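Local coordinates for protein L-threonine-O-3-phosphate decarboxylase (PDB 3FKD) that probably binds pyridoxal 5'-phosphate and, as an enzyme of the class I/II aminotransferase family, probably decarboxylates L-threonine O-3-phosphate, at residues 92-104 and 115-127. Sequence-based numbering, arbitrary orientation.
Sequences SLIAIPSFAEYED and FYPSNEDIGEADF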
# COMPACT_ATOMS: atom_id res chain seq x y z
N SER A 92 17.08 -13.33 12.59
CA SER A 92 15.71 -13.74 12.82
C SER A 92 15.54 -15.26 12.88
O SER A 92 16.01 -15.98 11.99
CB SER A 92 14.79 -13.15 11.74
OG SER A 92 14.67 -11.77 11.96
N LEU A 93 14.87 -15.69 13.94
CA LEU A 93 14.39 -17.05 14.14
C LEU A 93 12.96 -17.11 13.64
O LEU A 93 12.09 -16.41 14.15
CB LEU A 93 14.43 -17.41 15.64
CG LEU A 93 14.17 -18.87 16.09
CD1 LEU A 93 15.10 -19.84 15.36
CD2 LEU A 93 14.30 -19.05 17.59
N ILE A 94 12.70 -17.94 12.65
CA ILE A 94 11.36 -18.08 12.13
C ILE A 94 10.84 -19.55 12.26
O ILE A 94 11.46 -20.48 11.77
CB ILE A 94 11.32 -17.65 10.66
CG1 ILE A 94 11.82 -16.19 10.50
CG2 ILE A 94 9.96 -17.83 10.09
CD1 ILE A 94 11.93 -15.72 9.06
N ALA A 95 9.72 -19.75 12.94
CA ALA A 95 9.11 -21.07 12.96
C ALA A 95 8.50 -21.41 11.60
O ALA A 95 7.96 -20.55 10.95
CB ALA A 95 8.08 -21.16 14.05
N ILE A 96 8.64 -22.65 11.16
CA ILE A 96 8.05 -23.10 9.92
C ILE A 96 7.27 -24.41 10.15
O ILE A 96 7.52 -25.14 11.12
CB ILE A 96 9.13 -23.34 8.86
CG1 ILE A 96 10.31 -24.08 9.48
CG2 ILE A 96 9.61 -22.04 8.26
CD1 ILE A 96 11.20 -24.81 8.48
N PRO A 97 6.30 -24.71 9.28
CA PRO A 97 5.89 -23.79 8.22
C PRO A 97 5.22 -22.54 8.80
O PRO A 97 4.79 -22.55 9.97
CB PRO A 97 4.88 -24.60 7.40
CG PRO A 97 4.58 -25.85 8.21
CD PRO A 97 5.37 -25.84 9.47
N SER A 98 5.13 -21.49 7.98
CA SER A 98 4.51 -20.22 8.36
C SER A 98 4.26 -19.35 7.13
O SER A 98 4.73 -19.65 6.05
CB SER A 98 5.38 -19.47 9.36
OG SER A 98 6.72 -19.39 8.89
N PHE A 99 3.49 -18.28 7.31
CA PHE A 99 3.26 -17.29 6.25
C PHE A 99 4.60 -16.89 5.58
O PHE A 99 5.50 -16.40 6.24
CB PHE A 99 2.54 -16.06 6.87
CG PHE A 99 2.01 -15.09 5.87
CD1 PHE A 99 1.22 -15.51 4.81
CD2 PHE A 99 2.26 -13.75 6.01
CE1 PHE A 99 0.71 -14.61 3.90
CE2 PHE A 99 1.76 -12.84 5.09
CZ PHE A 99 1.00 -13.27 4.04
N ALA A 100 4.71 -17.07 4.27
CA ALA A 100 6.00 -16.98 3.56
C ALA A 100 6.56 -15.57 3.63
O ALA A 100 7.75 -15.30 3.34
CB ALA A 100 5.83 -17.42 2.10
N GLU A 101 5.68 -14.66 4.03
CA GLU A 101 6.02 -13.26 4.07
C GLU A 101 6.93 -12.84 5.22
O GLU A 101 7.59 -11.82 5.11
CB GLU A 101 4.73 -12.43 4.00
CG GLU A 101 3.91 -12.74 2.74
CD GLU A 101 4.64 -12.36 1.46
OE1 GLU A 101 5.45 -11.41 1.50
OE2 GLU A 101 4.39 -13.02 0.43
N TYR A 102 6.98 -13.59 6.32
CA TYR A 102 7.99 -13.29 7.33
C TYR A 102 9.36 -13.52 6.69
O TYR A 102 10.25 -12.66 6.79
CB TYR A 102 7.87 -14.11 8.61
CG TYR A 102 6.46 -14.32 9.11
CD1 TYR A 102 5.48 -13.32 8.97
CD2 TYR A 102 6.11 -15.53 9.73
CE1 TYR A 102 4.17 -13.54 9.44
CE2 TYR A 102 4.83 -15.76 10.20
CZ TYR A 102 3.84 -14.76 10.04
OH TYR A 102 2.57 -14.99 10.50
N GLU A 103 9.49 -14.65 6.01
CA GLU A 103 10.74 -14.98 5.36
C GLU A 103 11.13 -13.93 4.31
O GLU A 103 12.23 -13.41 4.34
CB GLU A 103 10.69 -16.36 4.72
CG GLU A 103 12.05 -17.03 4.64
CD GLU A 103 12.07 -18.25 3.70
OE1 GLU A 103 11.24 -19.17 3.86
OE2 GLU A 103 12.95 -18.28 2.80
N ASP A 104 10.21 -13.65 3.39
CA ASP A 104 10.49 -12.76 2.28
C ASP A 104 10.93 -11.42 2.79
O ASP A 104 11.86 -10.84 2.26
CB ASP A 104 9.28 -12.59 1.36
CG ASP A 104 8.83 -13.89 0.74
OD1 ASP A 104 9.69 -14.79 0.54
OD2 ASP A 104 7.61 -14.02 0.45
N PHE A 115 15.74 -21.30 10.91
CA PHE A 115 14.46 -21.94 10.95
C PHE A 115 14.26 -22.81 12.19
O PHE A 115 15.20 -23.10 12.92
CB PHE A 115 14.16 -22.66 9.65
CG PHE A 115 14.03 -21.72 8.49
CD1 PHE A 115 12.85 -21.00 8.30
CD2 PHE A 115 15.08 -21.52 7.62
CE1 PHE A 115 12.70 -20.14 7.28
CE2 PHE A 115 14.95 -20.63 6.58
CZ PHE A 115 13.75 -19.92 6.42
N TYR A 116 13.01 -23.17 12.44
CA TYR A 116 12.65 -23.92 13.62
C TYR A 116 11.22 -24.44 13.50
O TYR A 116 10.31 -23.71 13.10
CB TYR A 116 12.82 -23.06 14.88
CG TYR A 116 12.77 -23.90 16.11
CD1 TYR A 116 11.56 -24.16 16.75
CD2 TYR A 116 13.93 -24.51 16.61
CE1 TYR A 116 11.51 -24.99 17.88
CE2 TYR A 116 13.89 -25.33 17.73
CZ TYR A 116 12.68 -25.56 18.36
OH TYR A 116 12.63 -26.36 19.47
N PRO A 117 11.01 -25.71 13.85
CA PRO A 117 9.74 -26.41 13.63
C PRO A 117 8.61 -25.93 14.56
O PRO A 117 8.77 -25.97 15.77
CB PRO A 117 10.08 -27.87 13.95
CG PRO A 117 11.56 -27.95 14.07
CD PRO A 117 12.00 -26.57 14.51
N SER A 118 7.50 -25.48 13.98
CA SER A 118 6.40 -24.98 14.80
C SER A 118 5.78 -26.06 15.71
O SER A 118 5.23 -25.74 16.78
CB SER A 118 5.32 -24.31 13.94
OG SER A 118 4.87 -25.15 12.90
N ASN A 119 5.88 -27.33 15.34
CA ASN A 119 5.28 -28.31 16.25
C ASN A 119 6.27 -29.03 17.14
O ASN A 119 6.09 -30.18 17.52
CB ASN A 119 4.27 -29.21 15.56
CG ASN A 119 2.88 -28.57 15.51
OD1 ASN A 119 2.32 -28.18 16.56
ND2 ASN A 119 2.33 -28.43 14.30
N GLU A 120 7.32 -28.30 17.46
CA GLU A 120 8.26 -28.68 18.49
C GLU A 120 8.28 -27.42 19.32
O GLU A 120 7.83 -26.36 18.87
CB GLU A 120 9.58 -29.08 17.84
CG GLU A 120 9.27 -29.97 16.59
CD GLU A 120 10.45 -30.79 16.07
OE1 GLU A 120 11.56 -30.66 16.65
OE2 GLU A 120 10.26 -31.55 15.07
N ASP A 121 8.70 -27.52 20.57
CA ASP A 121 8.41 -26.45 21.50
C ASP A 121 9.39 -25.33 21.25
O ASP A 121 10.59 -25.49 21.45
CB ASP A 121 8.52 -26.93 22.94
CG ASP A 121 8.24 -25.85 23.95
OD1 ASP A 121 7.86 -24.73 23.53
OD2 ASP A 121 8.39 -26.11 25.16
N ILE A 122 8.88 -24.19 20.79
CA ILE A 122 9.73 -23.06 20.51
C ILE A 122 10.39 -22.52 21.78
O ILE A 122 11.43 -21.86 21.73
CB ILE A 122 8.95 -21.98 19.77
CG1 ILE A 122 7.56 -21.82 20.39
CG2 ILE A 122 8.76 -22.41 18.31
CD1 ILE A 122 7.56 -21.15 21.74
N GLY A 123 9.79 -22.84 22.93
CA GLY A 123 10.27 -22.34 24.21
C GLY A 123 11.66 -22.86 24.53
O GLY A 123 12.27 -22.50 25.53
N GLU A 124 12.17 -23.68 23.62
CA GLU A 124 13.27 -24.56 23.87
C GLU A 124 14.14 -24.61 22.61
O GLU A 124 14.89 -25.54 22.38
CB GLU A 124 12.65 -25.92 24.19
CG GLU A 124 13.53 -27.04 24.56
CD GLU A 124 12.94 -28.28 23.98
OE1 GLU A 124 12.22 -28.10 22.98
OE2 GLU A 124 13.17 -29.40 24.51
N ALA A 125 14.02 -23.56 21.80
CA ALA A 125 14.89 -23.34 20.66
C ALA A 125 16.09 -22.51 21.12
O ALA A 125 16.20 -22.16 22.30
CB ALA A 125 14.15 -22.61 19.57
N ASP A 126 16.99 -22.19 20.19
CA ASP A 126 18.19 -21.43 20.53
C ASP A 126 18.04 -19.93 20.26
O ASP A 126 18.18 -19.49 19.12
CB ASP A 126 19.41 -21.98 19.76
CG ASP A 126 20.73 -21.54 20.34
OD1 ASP A 126 20.75 -21.06 21.50
OD2 ASP A 126 21.76 -21.68 19.64
N PHE A 127 17.80 -19.17 21.32
CA PHE A 127 17.60 -17.72 21.27
C PHE A 127 18.85 -16.87 21.54
O PHE A 127 18.77 -15.64 21.64
CB PHE A 127 16.52 -17.31 22.28
CG PHE A 127 15.14 -17.76 21.90
CD1 PHE A 127 14.60 -18.89 22.46
CD2 PHE A 127 14.40 -17.05 20.98
CE1 PHE A 127 13.36 -19.31 22.12
CE2 PHE A 127 13.15 -17.47 20.62
CZ PHE A 127 12.62 -18.60 21.18
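Phe-115 and Ile-96 meet on one face of two parallel strands, 92-96 and 115-117, which with the helix between them form a beta-alpha-beta unit at the border of the large sheet of this aminotransferase-like fold. Their side chains cross at about a right angle, Ile-96 CG2 lying 3.4 Å from Phe-115 CD1, while Ile-96 CD1 rests near Phe-115 CB. With CG beside the backbone N (chi1 -65°), the ring reaches across its neighbouring strand to the helix. There Glu-103 meets its edge, with CD 3.6 Å from Phe-115 CZ and the carboxylate turned 76° from the ring plane; Glu-103 OE2 also forms a salt bridge with Arg-311.

On the face bearing Ala-95 and Tyr-116, the two methyls of Leu-93 have different partners. CD1 approaches Tyr-116 CB, whereas CD2 stands over one face of Phe-127 in a CH-pi contact, 4.1 Å from the ring centroid, and also touches Ala-125 CB. The Tyr-116 ring itself leads away from strand 92-96, and its OH donates to Asp-121 O.

Ser-118 OG is hydrogen-bonded to Asp-142 OD2. At the end of strand 92-96 the peptide before Pro-97 is cis, and its carbonyl, Ile-96 O, accepts from Ser-118 N at 2.9 Å, with an N-H...O angle of 167°.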